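Local structure of lipoprotein (Burkholderia cenocepacia, 4QHQ) at residues Ile2-Val7 against Leu50-Phe55; Val73-Thr78 against Asn199-Arg204; Ile83-Lys88 against Ala168-Thr173; Val104-Ser109 against Glu153-Gln158. The protein binds methionine and probably serves as the substrate-binding lipoprotein of an ABC transporter that takes up this amino acid. All blocks are in the same frame, centred on the assembly; numbering follows the deposited sequence.

Contact 1 of 4, residues Ile2-Val7 against Leu50-Phe55; sequences IKVGTV and LDANSF. With MET (methionine), chain B.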
loop_
_atom_site.group_PDB
_atom_site.type_symbol
_atom_site.label_atom_id
_atom_site.label_comp_id
_atom_site.label_asym_id
_atom_site.label_seq_id
_atom_site.Cartn_x
_atom_site.Cartn_y
_atom_site.Cartn_z
ATOM N N ILE A 2 21.918 0.240 10.040
ATOM C CA ILE A 2 20.503 -0.107 10.049
ATOM C C ILE A 2 19.976 -0.364 8.640
ATOM O O ILE A 2 19.865 0.559 7.830
ATOM C CB ILE A 2 19.675 1.002 10.721
ATOM C CG1 ILE A 2 20.245 1.291 12.118
ATOM C CG2 ILE A 2 18.187 0.625 10.760
ATOM C CD1 ILE A 2 19.600 2.464 12.822
ATOM N N LYS A 3 19.649 -1.625 8.362
ATOM C CA LYS A 3 19.146 -2.022 7.057
ATOM C C LYS A 3 17.625 -1.923 7.038
ATOM O O LYS A 3 16.927 -2.623 7.781
ATOM C CB LYS A 3 19.622 -3.439 6.707
ATOM C CG LYS A 3 21.139 -3.598 6.656
ATOM C CD LYS A 3 21.536 -5.014 6.265
ATOM C CE LYS A 3 21.166 -5.309 4.820
ATOM N NZ LYS A 3 21.432 -6.727 4.450
ATOM N N VAL A 4 17.119 -1.022 6.206
ATOM C CA VAL A 4 15.681 -0.801 6.094
ATOM C C VAL A 4 15.208 -1.227 4.725
ATOM O O VAL A 4 15.657 -0.685 3.720
ATOM C CB VAL A 4 15.317 0.674 6.324
ATOM C CG1 VAL A 4 13.805 0.866 6.210
ATOM C CG2 VAL A 4 15.845 1.142 7.679
ATOM N N GLY A 5 14.306 -2.203 4.693
ATOM C CA GLY A 5 13.722 -2.655 3.440
ATOM C C GLY A 5 12.542 -1.815 3.003
ATOM O O GLY A 5 11.677 -1.456 3.803
ATOM N N THR A 6 12.482 -1.516 1.715
ATOM C CA THR A 6 11.345 -0.779 1.203
ATOM C C THR A 6 11.080 -1.202 -0.229
ATOM O O THR A 6 11.852 -1.976 -0.790
ATOM C CB THR A 6 11.551 0.734 1.321
ATOM O OG1 THR A 6 10.275 1.382 1.203
ATOM C CG2 THR A 6 12.506 1.250 0.269
ATOM N N VAL A 7 9.976 -0.730 -0.793
ATOM C CA VAL A 7 9.627 -1.075 -2.159
ATOM C C VAL A 7 10.098 0.031 -3.098
ATOM O O VAL A 7 9.918 1.217 -2.815
ATOM C CB VAL A 7 8.114 -1.324 -2.288
ATOM C CG1 VAL A 7 7.712 -1.461 -3.742
ATOM C CG2 VAL A 7 7.721 -2.577 -1.513
ATOM N N LEU A 50 17.065 -7.831 7.383
ATOM C CA LEU A 50 16.765 -6.421 7.586
ATOM C C LEU A 50 16.605 -6.145 9.066
ATOM O O LEU A 50 16.284 -7.043 9.848
ATOM C CB LEU A 50 15.451 -6.025 6.902
ATOM C CG LEU A 50 15.310 -6.222 5.393
ATOM C CD1 LEU A 50 13.859 -6.037 4.962
ATOM C CD2 LEU A 50 16.251 -5.276 4.632
ATOM N N ASP A 51 16.788 -4.885 9.437
ATOM C CA ASP A 51 16.432 -4.412 10.769
ATOM C C ASP A 51 15.034 -3.781 10.862
ATOM O O ASP A 51 14.431 -3.750 11.935
ATOM C CB ASP A 51 17.487 -3.432 11.247
ATOM C CG ASP A 51 18.856 -4.057 11.254
ATOM O OD1 ASP A 51 19.044 -5.016 12.033
ATOM O OD2 ASP A 51 19.731 -3.631 10.467
ATOM N N ALA A 52 14.531 -3.262 9.748
ATOM C CA ALA A 52 13.203 -2.688 9.715
ATOM C C ALA A 52 12.712 -2.731 8.280
ATOM O O ALA A 52 13.500 -2.908 7.347
ATOM C CB ALA A 52 13.225 -1.248 10.215
ATOM N N ASN A 53 11.411 -2.573 8.098
ATOM C CA ASN A 53 10.902 -2.314 6.759
ATOM C C ASN A 53 9.854 -1.224 6.780
ATOM O O ASN A 53 9.343 -0.864 7.836
ATOM C CB ASN A 53 10.455 -3.596 6.028
ATOM C CG ASN A 53 9.264 -4.266 6.670
ATOM O OD1 ASN A 53 8.300 -3.605 7.058
ATOM N ND2 ASN A 53 9.293 -5.584 6.736
ATOM N N SER A 54 9.560 -0.684 5.604
ATOM C CA SER A 54 8.674 0.470 5.489
ATOM C C SER A 54 7.997 0.401 4.138
ATOM O O SER A 54 8.455 0.999 3.161
ATOM C CB SER A 54 9.494 1.758 5.628
ATOM O OG SER A 54 8.701 2.937 5.548
ATOM N N PHE A 55 6.911 -0.364 4.078
ATOM C CA PHE A 55 6.250 -0.608 2.802
ATOM C C PHE A 55 4.776 -0.982 2.927
ATOM O O PHE A 55 4.116 -1.096 1.913
ATOM C CB PHE A 55 6.954 -1.719 2.034
ATOM C CG PHE A 55 6.611 -3.090 2.529
ATOM C CD1 PHE A 55 7.133 -3.557 3.733
ATOM C CD2 PHE A 55 5.764 -3.911 1.808
ATOM C CE1 PHE A 55 6.809 -4.817 4.203
ATOM C CE2 PHE A 55 5.421 -5.168 2.269
ATOM C CZ PHE A 55 5.955 -5.628 3.462
HETATM N N MET B . 1.959 1.568 0.011
HETATM C CA MET B . 0.895 0.583 -0.193
HETATM C C MET B . -0.467 1.209 0.013
HETATM O O MET B . -0.624 2.001 0.934
HETATM C CB MET B . 1.098 -0.592 0.770
HETATM C CG MET B . 0.059 -1.719 0.613
HETATM S SD MET B . 0.306 -3.048 1.810
HETATM C CE MET B . 1.864 -3.746 1.255
HETATM O OXT MET B . -1.414 0.954 -0.751
#

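Contact 2 of 4, residues Val73-Thr78 against Asn199-Arg204; sequences VSAGLT and NLIAVR. With MET (methionine), chain B.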
loop_
_atom_site.group_PDB
_atom_site.type_symbol
_atom_site.label_atom_id
_atom_site.label_comp_id
_atom_site.label_asym_id
_atom_site.label_seq_id
_atom_site.Cartn_x
_atom_site.Cartn_y
_atom_site.Cartn_z
ATOM N N VAL A 73 6.140 -6.057 14.485
ATOM C CA VAL A 73 5.189 -5.063 14.953
ATOM C C VAL A 73 5.486 -3.699 14.366
ATOM O O VAL A 73 6.607 -3.418 13.933
ATOM C CB VAL A 73 5.212 -4.923 16.483
ATOM C CG1 VAL A 73 4.659 -6.179 17.151
ATOM C CG2 VAL A 73 6.629 -4.621 16.963
ATOM N N SER A 74 4.474 -2.842 14.382
ATOM C CA SER A 74 4.644 -1.468 13.957
ATOM C C SER A 74 5.433 -0.679 14.990
ATOM O O SER A 74 5.209 -0.799 16.196
ATOM C CB SER A 74 3.284 -0.812 13.763
ATOM O OG SER A 74 3.450 0.534 13.380
ATOM N N ALA A 75 6.370 0.122 14.501
ATOM C CA ALA A 75 7.094 1.063 15.334
ATOM C C ALA A 75 6.547 2.478 15.154
ATOM O O ALA A 75 6.904 3.384 15.888
ATOM C CB ALA A 75 8.572 1.023 14.994
ATOM N N GLY A 76 5.683 2.672 14.162
ATOM C CA GLY A 76 5.122 3.990 13.923
ATOM C C GLY A 76 4.611 4.158 12.511
ATOM O O GLY A 76 4.985 3.412 11.603
ATOM N N LEU A 77 3.761 5.158 12.323
ATOM C CA LEU A 77 3.118 5.362 11.036
ATOM C C LEU A 77 3.935 6.272 10.135
ATOM O O LEU A 77 4.720 7.102 10.616
ATOM C CB LEU A 77 1.723 5.949 11.242
ATOM C CG LEU A 77 0.744 5.091 12.041
ATOM C CD1 LEU A 77 -0.625 5.765 12.070
ATOM C CD2 LEU A 77 0.646 3.666 11.489
ATOM N N THR A 78 3.732 6.119 8.826
ATOM C CA THR A 78 4.497 6.880 7.850
ATOM C C THR A 78 3.595 7.813 7.032
ATOM O O THR A 78 3.549 9.012 7.278
ATOM C CB THR A 78 5.306 5.934 6.949
ATOM O OG1 THR A 78 4.445 4.930 6.404
ATOM C CG2 THR A 78 6.392 5.234 7.755
ATOM N N ASN A 199 0.339 3.534 6.241
ATOM C CA ASN A 199 1.522 2.700 6.154
ATOM C C ASN A 199 2.367 2.865 7.423
ATOM O O ASN A 199 2.133 3.780 8.218
ATOM C CB ASN A 199 2.333 3.052 4.902
ATOM C CG ASN A 199 1.735 2.496 3.627
ATOM O OD1 ASN A 199 2.468 2.173 2.705
ATOM N ND2 ASN A 199 0.401 2.399 3.553
ATOM N N LEU A 200 3.356 1.994 7.604
ATOM C CA LEU A 200 4.053 1.939 8.881
ATOM C C LEU A 200 5.485 1.436 8.722
ATOM O O LEU A 200 5.866 0.815 7.723
ATOM C CB LEU A 200 3.257 1.052 9.851
ATOM C CG LEU A 200 2.979 -0.402 9.436
ATOM C CD1 LEU A 200 4.118 -1.356 9.774
ATOM C CD2 LEU A 200 1.718 -0.945 10.041
ATOM N N ILE A 201 6.288 1.721 9.736
ATOM C CA ILE A 201 7.603 1.104 9.863
ATOM C C ILE A 201 7.475 -0.117 10.766
ATOM O O ILE A 201 6.929 -0.021 11.859
ATOM C CB ILE A 201 8.637 2.077 10.455
ATOM C CG1 ILE A 201 8.857 3.242 9.488
ATOM C CG2 ILE A 201 9.963 1.352 10.747
ATOM C CD1 ILE A 201 9.668 4.380 10.078
ATOM N N ALA A 202 7.949 -1.267 10.289
ATOM C CA ALA A 202 7.879 -2.508 11.057
ATOM C C ALA A 202 9.262 -2.927 11.522
ATOM O O ALA A 202 10.253 -2.743 10.807
ATOM C CB ALA A 202 7.256 -3.624 10.228
ATOM N N VAL A 203 9.315 -3.499 12.721
ATOM C CA VAL A 203 10.545 -4.062 13.268
ATOM C C VAL A 203 10.239 -5.391 13.944
ATOM O O VAL A 203 9.078 -5.718 14.198
ATOM C CB VAL A 203 11.202 -3.127 14.308
ATOM C CG1 VAL A 203 11.581 -1.802 13.667
ATOM C CG2 VAL A 203 10.293 -2.926 15.522
ATOM N N ARG A 204 11.270 -6.174 14.223
ATOM C CA ARG A 204 11.054 -7.393 14.992
ATOM C C ARG A 204 10.572 -7.025 16.391
ATOM O O ARG A 204 11.050 -6.052 16.977
ATOM C CB ARG A 204 12.331 -8.230 15.075
ATOM C CG ARG A 204 12.695 -8.878 13.751
ATOM C CD ARG A 204 13.959 -9.735 13.878
ATOM N NE ARG A 204 15.119 -8.938 14.281
ATOM C CZ ARG A 204 15.877 -8.257 13.427
ATOM N NH1 ARG A 204 15.610 -8.300 12.134
ATOM N NH2 ARG A 204 16.900 -7.538 13.859
HETATM N N MET B . 1.959 1.568 0.011
HETATM C CA MET B . 0.895 0.583 -0.193
HETATM C C MET B . -0.467 1.209 0.013
HETATM O O MET B . -0.624 2.001 0.934
HETATM C CB MET B . 1.098 -0.592 0.770
HETATM C CG MET B . 0.059 -1.719 0.613
HETATM S SD MET B . 0.306 -3.048 1.810
HETATM C CE MET B . 1.864 -3.746 1.255
HETATM O OXT MET B . -1.414 0.954 -0.751
HETATM O O HOH W 1 6.061 2.709 5.554
#

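Contact 3 of 4, residues Ile83-Lys88 against Ala168-Thr173; sequences IGVYSK and AAVINT. With MET (methionine), chain B.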
loop_
_atom_site.group_PDB
_atom_site.type_symbol
_atom_site.label_atom_id
_atom_site.label_comp_id
_atom_site.label_asym_id
_atom_site.label_seq_id
_atom_site.Cartn_x
_atom_site.Cartn_y
_atom_site.Cartn_z
ATOM N N ILE A 83 -6.253 4.451 -2.234
ATOM C CA ILE A 83 -6.112 3.642 -3.427
ATOM C C ILE A 83 -7.098 4.121 -4.488
ATOM O O ILE A 83 -8.232 4.523 -4.187
ATOM C CB ILE A 83 -6.266 2.140 -3.101
ATOM C CG1 ILE A 83 -5.724 1.269 -4.239
ATOM C CG2 ILE A 83 -7.670 1.774 -2.705
ATOM C CD1 ILE A 83 -5.446 -0.175 -3.815
ATOM N N GLY A 84 -6.644 4.100 -5.730
ATOM C CA GLY A 84 -7.469 4.584 -6.820
ATOM C C GLY A 84 -7.864 3.524 -7.819
ATOM O O GLY A 84 -7.264 2.429 -7.879
ATOM N N VAL A 85 -8.879 3.867 -8.605
ATOM C CA VAL A 85 -9.294 3.091 -9.763
ATOM C C VAL A 85 -8.820 3.853 -10.992
ATOM O O VAL A 85 -9.040 5.075 -11.104
ATOM C CB VAL A 85 -10.823 2.972 -9.824
ATOM C CG1 VAL A 85 -11.242 2.130 -11.011
ATOM C CG2 VAL A 85 -11.372 2.366 -8.545
ATOM N N TYR A 86 -8.203 3.124 -11.924
ATOM C CA TYR A 86 -7.596 3.710 -13.112
ATOM C C TYR A 86 -8.157 3.047 -14.348
ATOM O O TYR A 86 -8.565 1.893 -14.312
ATOM C CB TYR A 86 -6.070 3.554 -13.096
ATOM C CG TYR A 86 -5.458 4.212 -11.899
ATOM C CD1 TYR A 86 -5.353 3.534 -10.700
ATOM C CD2 TYR A 86 -5.052 5.539 -11.950
ATOM C CE1 TYR A 86 -4.831 4.148 -9.574
ATOM C CE2 TYR A 86 -4.539 6.163 -10.848
ATOM C CZ TYR A 86 -4.415 5.460 -9.663
ATOM O OH TYR A 86 -3.899 6.093 -8.562
ATOM N N SER A 87 -8.194 3.802 -15.439
ATOM C CA SER A 87 -8.689 3.285 -16.700
ATOM C C SER A 87 -8.090 4.059 -17.849
ATOM O O SER A 87 -7.952 5.279 -17.794
ATOM C CB SER A 87 -10.209 3.363 -16.753
ATOM O OG SER A 87 -10.685 2.865 -17.995
ATOM N N LYS A 88 -7.748 3.335 -18.905
ATOM C CA LYS A 88 -7.298 3.951 -20.141
ATOM C C LYS A 88 -8.451 4.068 -21.111
ATOM O O LYS A 88 -8.265 4.556 -22.219
ATOM C CB LYS A 88 -6.214 3.094 -20.801
ATOM C CG LYS A 88 -4.922 3.002 -20.021
ATOM C CD LYS A 88 -4.257 4.357 -19.902
ATOM C CE LYS A 88 -3.004 4.274 -19.044
ATOM N NZ LYS A 88 -2.497 5.624 -18.662
ATOM N N ALA A 168 -10.879 -1.307 -16.258
ATOM C CA ALA A 168 -10.418 -0.514 -15.132
ATOM C C ALA A 168 -9.616 -1.415 -14.205
ATOM O O ALA A 168 -9.760 -2.634 -14.229
ATOM C CB ALA A 168 -11.587 0.124 -14.384
ATOM N N ALA A 169 -8.771 -0.807 -13.383
ATOM C CA ALA A 169 -8.019 -1.559 -12.387
ATOM C C ALA A 169 -7.900 -0.753 -11.113
ATOM O O ALA A 169 -7.775 0.465 -11.160
ATOM C CB ALA A 169 -6.631 -1.907 -12.900
ATOM N N VAL A 170 -7.946 -1.442 -9.982
ATOM C CA VAL A 170 -7.692 -0.803 -8.695
ATOM C C VAL A 170 -6.216 -1.043 -8.382
ATOM O O VAL A 170 -5.776 -2.198 -8.302
ATOM C CB VAL A 170 -8.573 -1.385 -7.587
ATOM C CG1 VAL A 170 -8.266 -0.677 -6.259
ATOM C CG2 VAL A 170 -10.048 -1.256 -7.948
ATOM N N ILE A 171 -5.449 0.036 -8.245
ATOM C CA ILE A 171 -3.986 -0.064 -8.181
ATOM C C ILE A 171 -3.432 0.694 -6.990
ATOM O O ILE A 171 -3.749 1.868 -6.794
ATOM C CB ILE A 171 -3.321 0.497 -9.462
ATOM C CG1 ILE A 171 -3.923 -0.142 -10.719
ATOM C CG2 ILE A 171 -1.802 0.289 -9.445
ATOM C CD1 ILE A 171 -3.276 0.345 -12.011
ATOM N N ASN A 172 -2.641 -0.003 -6.178
ATOM C CA ASN A 172 -1.939 0.629 -5.054
ATOM C C ASN A 172 -1.130 1.833 -5.496
ATOM O O ASN A 172 -0.467 1.818 -6.525
ATOM C CB ASN A 172 -1.024 -0.367 -4.340
ATOM C CG ASN A 172 -1.786 -1.459 -3.624
ATOM O OD1 ASN A 172 -2.134 -1.332 -2.433
ATOM N ND2 ASN A 172 -2.040 -2.540 -4.330
ATOM N N THR A 173 -1.183 2.882 -4.693
ATOM C CA THR A 173 -0.581 4.147 -5.073
ATOM C C THR A 173 0.929 4.063 -5.356
ATOM O O THR A 173 1.405 4.699 -6.284
ATOM C CB THR A 173 -0.951 5.233 -4.056
ATOM O OG1 THR A 173 -2.339 5.555 -4.229
ATOM C CG2 THR A 173 -0.107 6.472 -4.231
HETATM N N MET B . 1.959 1.568 0.011
HETATM C CA MET B . 0.895 0.583 -0.193
HETATM C C MET B . -0.467 1.209 0.013
HETATM O O MET B . -0.624 2.001 0.934
HETATM C CB MET B . 1.098 -0.592 0.770
HETATM C CG MET B . 0.059 -1.719 0.613
HETATM S SD MET B . 0.306 -3.048 1.810
HETATM C CE MET B . 1.864 -3.746 1.255
HETATM O OXT MET B . -1.414 0.954 -0.751
HETATM O O HOH W 2 -3.745 4.515 -6.372
#

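Contact 4 of 4, residues Val104-Ser109 against Glu153-Gln158; sequences VPNDPS and ELDAAQ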
loop_
_atom_site.group_PDB
_atom_site.type_symbol
_atom_site.label_atom_id
_atom_site.label_comp_id
_atom_site.label_asym_id
_atom_site.label_seq_id
_atom_site.Cartn_x
_atom_site.Cartn_y
_atom_site.Cartn_z
ATOM N N VAL A 104 -7.984 -6.359 -9.914
ATOM C CA VAL A 104 -7.687 -5.941 -8.543
ATOM C C VAL A 104 -6.484 -6.731 -8.008
ATOM O O VAL A 104 -6.142 -7.786 -8.558
ATOM C CB VAL A 104 -8.907 -6.152 -7.600
ATOM C CG1 VAL A 104 -10.102 -5.321 -8.063
ATOM C CG2 VAL A 104 -9.268 -7.622 -7.486
ATOM N N PRO A 105 -5.833 -6.227 -6.936
ATOM C CA PRO A 105 -4.760 -7.006 -6.313
ATOM C C PRO A 105 -5.234 -8.368 -5.805
ATOM O O PRO A 105 -6.424 -8.561 -5.553
ATOM C CB PRO A 105 -4.342 -6.131 -5.128
ATOM C CG PRO A 105 -4.725 -4.726 -5.520
ATOM C CD PRO A 105 -6.029 -4.934 -6.255
ATOM N N ASN A 106 -4.300 -9.305 -5.662
ATOM C CA ASN A 106 -4.644 -10.670 -5.265
ATOM C C ASN A 106 -4.148 -11.115 -3.887
ATOM O O ASN A 106 -4.277 -12.288 -3.537
ATOM C CB ASN A 106 -4.175 -11.688 -6.319
ATOM C CG ASN A 106 -2.669 -11.769 -6.439
ATOM O OD1 ASN A 106 -1.933 -11.120 -5.700
ATOM N ND2 ASN A 106 -2.198 -12.621 -7.351
ATOM N N ASP A 107 -3.579 -10.195 -3.125
ATOM C CA ASP A 107 -3.187 -10.499 -1.749
ATOM C C ASP A 107 -4.386 -10.169 -0.866
ATOM O O ASP A 107 -5.171 -9.281 -1.209
ATOM C CB ASP A 107 -1.954 -9.697 -1.337
ATOM C CG ASP A 107 -2.208 -8.219 -1.369
ATOM O OD1 ASP A 107 -2.225 -7.651 -2.481
ATOM O OD2 ASP A 107 -2.428 -7.615 -0.296
ATOM N N PRO A 108 -4.559 -10.908 0.241
ATOM C CA PRO A 108 -5.812 -10.841 1.002
ATOM C C PRO A 108 -6.241 -9.434 1.402
ATOM O O PRO A 108 -7.386 -9.058 1.153
ATOM C CB PRO A 108 -5.511 -11.686 2.238
ATOM C CG PRO A 108 -4.570 -12.728 1.719
ATOM C CD PRO A 108 -3.677 -11.977 0.746
ATOM N N SER A 109 -5.355 -8.647 1.993
ATOM C CA SER A 109 -5.782 -7.345 2.491
ATOM C C SER A 109 -6.012 -6.313 1.392
ATOM O O SER A 109 -6.954 -5.539 1.466
ATOM C CB SER A 109 -4.816 -6.798 3.552
ATOM O OG SER A 109 -3.598 -6.389 2.986
ATOM N N GLU A 153 -7.964 -11.176 -10.527
ATOM C CA GLU A 153 -7.143 -10.972 -9.339
ATOM C C GLU A 153 -5.696 -11.210 -9.731
ATOM O O GLU A 153 -5.312 -12.335 -10.076
ATOM C CB GLU A 153 -7.569 -11.952 -8.256
ATOM C CG GLU A 153 -9.037 -11.833 -7.895
ATOM C CD GLU A 153 -9.637 -13.149 -7.447
ATOM O OE1 GLU A 153 -9.715 -14.088 -8.273
ATOM O OE2 GLU A 153 -10.039 -13.251 -6.272
ATOM N N LEU A 154 -4.898 -10.152 -9.693
ATOM C CA LEU A 154 -3.532 -10.208 -10.183
ATOM C C LEU A 154 -2.562 -9.707 -9.130
ATOM O O LEU A 154 -2.953 -9.017 -8.184
ATOM C CB LEU A 154 -3.389 -9.363 -11.450
ATOM C CG LEU A 154 -4.404 -9.644 -12.569
ATOM C CD1 LEU A 154 -4.201 -8.681 -13.732
ATOM C CD2 LEU A 154 -4.296 -11.080 -13.034
ATOM N N ASP A 155 -1.286 -10.018 -9.317
ATOM C CA ASP A 155 -0.260 -9.548 -8.405
ATOM C C ASP A 155 -0.275 -8.025 -8.390
ATOM O O ASP A 155 -0.368 -7.400 -9.439
ATOM C CB ASP A 155 1.116 -10.072 -8.827
ATOM C CG ASP A 155 1.258 -11.572 -8.632
ATOM O OD1 ASP A 155 0.377 -12.184 -7.990
ATOM O OD2 ASP A 155 2.267 -12.137 -9.107
ATOM N N ALA A 156 -0.230 -7.433 -7.203
ATOM C CA ALA A 156 -0.371 -5.990 -7.062
ATOM C C ALA A 156 0.595 -5.206 -7.950
ATOM O O ALA A 156 0.215 -4.191 -8.535
ATOM C CB ALA A 156 -0.201 -5.572 -5.590
ATOM N N ALA A 157 1.829 -5.680 -8.072
ATOM C CA ALA A 157 2.828 -4.933 -8.821
ATOM C C ALA A 157 2.565 -4.959 -10.324
ATOM O O ALA A 157 3.044 -4.083 -11.051
ATOM C CB ALA A 157 4.221 -5.449 -8.509
ATOM N N GLN A 158 1.814 -5.951 -10.786
ATOM C CA GLN A 158 1.618 -6.119 -12.228
ATOM C C GLN A 158 0.489 -5.263 -12.786
ATOM O O GLN A 158 0.406 -5.062 -14.000
ATOM C CB GLN A 158 1.357 -7.586 -12.588
ATOM C CG GLN A 158 2.417 -8.580 -12.148
ATOM C CD GLN A 158 3.777 -8.340 -12.785
ATOM O OE1 GLN A 158 3.893 -7.679 -13.817
ATOM N NE2 GLN A 158 4.816 -8.885 -12.163
HETATM O O HOH W 3 -0.951 -8.738 -4.608
HETATM O O HOH W 4 -3.789 -14.259 -9.080
#

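Contact 1 of 4, residues Ile2-Val7 against Leu50-Phe55
Asp51 reaches back over the start of strand 2-7, and its carboxylate takes the amide of Lys3 in a nearly straight bond (Lys3 N to Asp51 OD2 2.9 Å, 173° at the hydrogen) through the anti lone pair of OD2. The carbonyl of Lys3 answers in the other direction: Lys3 O receives both Asp51 N at 2.8 Å and Ala52 N at 3.2 Å, so the chain entering strand 52-57 is gripped three times around one residue. Beyond this the ladder is that of parallel strands, with Gly5 N bonded to Ala52 O and Ser54 N to Gly5 O. At the far end the Thr6 hydroxyl donates to Ser54 O (OG1 to O 2.7 Å); with chi1 at -162°, OG1 swings opposite the backbone N and lies beside the neighbouring strand.

Apolar groups fill in around these bonds. Both methyls of Leu50 lie against Gly5, CD1 3.7 Å from Gly5 CA. Val7 CG2 rests 3.7 Å from Phe55 CB and also approaches the ring obliquely, as does CE of the bound methionine, with Phe55 CD2 3.9 Å from it. Phe55 thus carries this strand pair to the ligand pocket.

Second-shell bonds fix the polar ends: Asn53 ND2 is held by Asn42 and Ser54 OG by Trp15. Strand 2-7 lies between 30-35 and 52-57 in the mixed sheet; helix 10-26 packs on Val4 and Thr6, helix 41-47 on Leu50, Asn53 and Phe55, and helix 211-220 on Ile2, Val4 and Ser54.

Contact 2 of 4, residues Val73-Thr78 against Asn199-Arg204
Thr78 and Ile201 meet methyl to methylene: a chi1 of 52° sets Thr78 CG2 opposite its own carbonyl carbon, and Ile201 places CG1 likewise, so that CG2 and CG1 come within 3.6 Å with the two side chains at about a right angle. The same rotation leaves Thr78 OG1 over the peptide of Asn199, and a water joins this hydroxyl to Leu200 O. On the other face of the sheet Leu200 CB packs against Ser74 OG at 3.6 Å, its two methyls lie near Ser74 CB, and Leu77 CD2 crosses Leu200 at a slant and touches its CB.

The backbones form an antiparallel pair. Val73 and Val203 exchange bonds in both directions, and Ala75 N points almost straight at Ile201 O (2.7 Å, 179°). Ile201 N then turns to Gly76 O, so two residues of strand 72-80 face one of strand 199-204, an irregularity in keeping with a beta bulge. Gly76, with phi positive, lies at this irregularity. Further along, Thr78 N reaches Asn199 O from above the carbonyl plane, 46° out of it, and Asn199 and Tyr79 carry the pairing on.

This is the mixed sheet of one lobe of a periplasmic-binding-protein fold, and segment 199-204 brings Asn199 to the ligand. The amide of Asn199 spans the amino acid head group: OD1 accepts from the methionine N at 2.8 Å, while ND2 donates to the methionine O, also at 2.8 Å. Tyr197 O weakly engages the same ND2. Helix 211-220 lies over Ala75, Thr78 and Ile201, with Tyr220 touching the last two.

Contact 3 of 4, residues Ile83-Lys88 against Ala168-Thr173
Val85 and Val170 pack through CG2 on each, 3.9 Å apart, at the middle of a short antiparallel pair. Val85 CG1 leans on Ala168 CB, while Ile83 CD1 reaches Val170 CG1 at 3.8 Å, its chain running at about a right angle to the valine. The opposite face holds Tyr86, whose CD1 lies 3.9 Å from Ile171 CB; chi1 of -59° turns the ring along the sheet toward Ile171, with the carbonyl oxygens of Ala169 and Ile171 near the ring plane at its edge.

Tyr86 and Ala169 bond to each other in both directions, and Ile171 N donates to Gly84 O at 3.0 Å. Strands 84-86 and 168-171 are neighbours in the five-stranded mixed sheet of the second lobe of this periplasmic-binding-protein fold. Helix 108-120 lies against Ile83 and Val170.

A water sits where the strands separate and is gripped by four groups: it accepts from Gly84 N, donates to Ile171 O and Thr173 OG1, and hydrogen-bonds Tyr86 OH at 2.7 Å, lying in the plane of the ring. Beyond it, Asn172 immediately precedes helix 173-178 and extends its side chain to the carboxylate of the bound methionine.

Contact 4 of 4, residues Val104-Ser109 against Glu153-Gln158
Asn106 and Asp155 join where two parallel strands end: Asn106 ND2 donates to Asp155 OD1 at 2.7 Å, meeting the oxygen nearly along its C-O axis, with amide and carboxylate planes 63° apart. A chi1 of 66° folds the Asn106 amide back over the Leu154 carbonyl, bringing ND2 to the aspartate.

The close-fitting part lies behind this pair. Leu154 N bonds Val104 O at 2.9 Å and nearly straight (172°), Pro105 CA comes to 3.3 Å from Leu154 O, and Pro105 CB meets Ala156 CB. Helix 108-120 backs Val104 and Pro105.

Around the Asn106 amide, contacts pass through water instead. One molecule donates to both Asn106 OD1 and Asp107 OD1 and accepts from Ala156 N; another takes Asn106 ND2 at 2.9 Å and donates to Glu153 O. Asp155 itself is exposed to solvent. Glu153 sends its carboxylate away, close to that of Glu111, which would probably disfavour two full charges there.

Asp107 N-caps helix 108-120 through a backbone N of its first turn, and OD2 accepts from ND2 of pocket residue Asn110. Edge strand 150-154 thus pairs with 101-105, which turns into helix 108-120, a beta-to-alpha connection of this periplasmic-binding-protein lobe.

In the fold
From the N terminus, strand 2-7 is joined by 50-55 in contact 1, which closes a loop holding two helices and strand 30-35 before any other contact opens. Segment 73-78 then opens contact 2, which waits for 199-204; within that long span lies contact 3 (83-88 with 168-173), and within contact 3 lies contact 4 (104-109 with 153-158). None cross. Contacts 1 and 2 share one sheet, where strand 52-57 neighbours 199-204 and Arg204 bonds Leu50 O. Contacts 3 and 4 share the other, with centres about 12 Å apart. The chain passes between lobes after 73-78 and returns by 199-204, and contacts 1, 2 and 3 all reach the methionine between them.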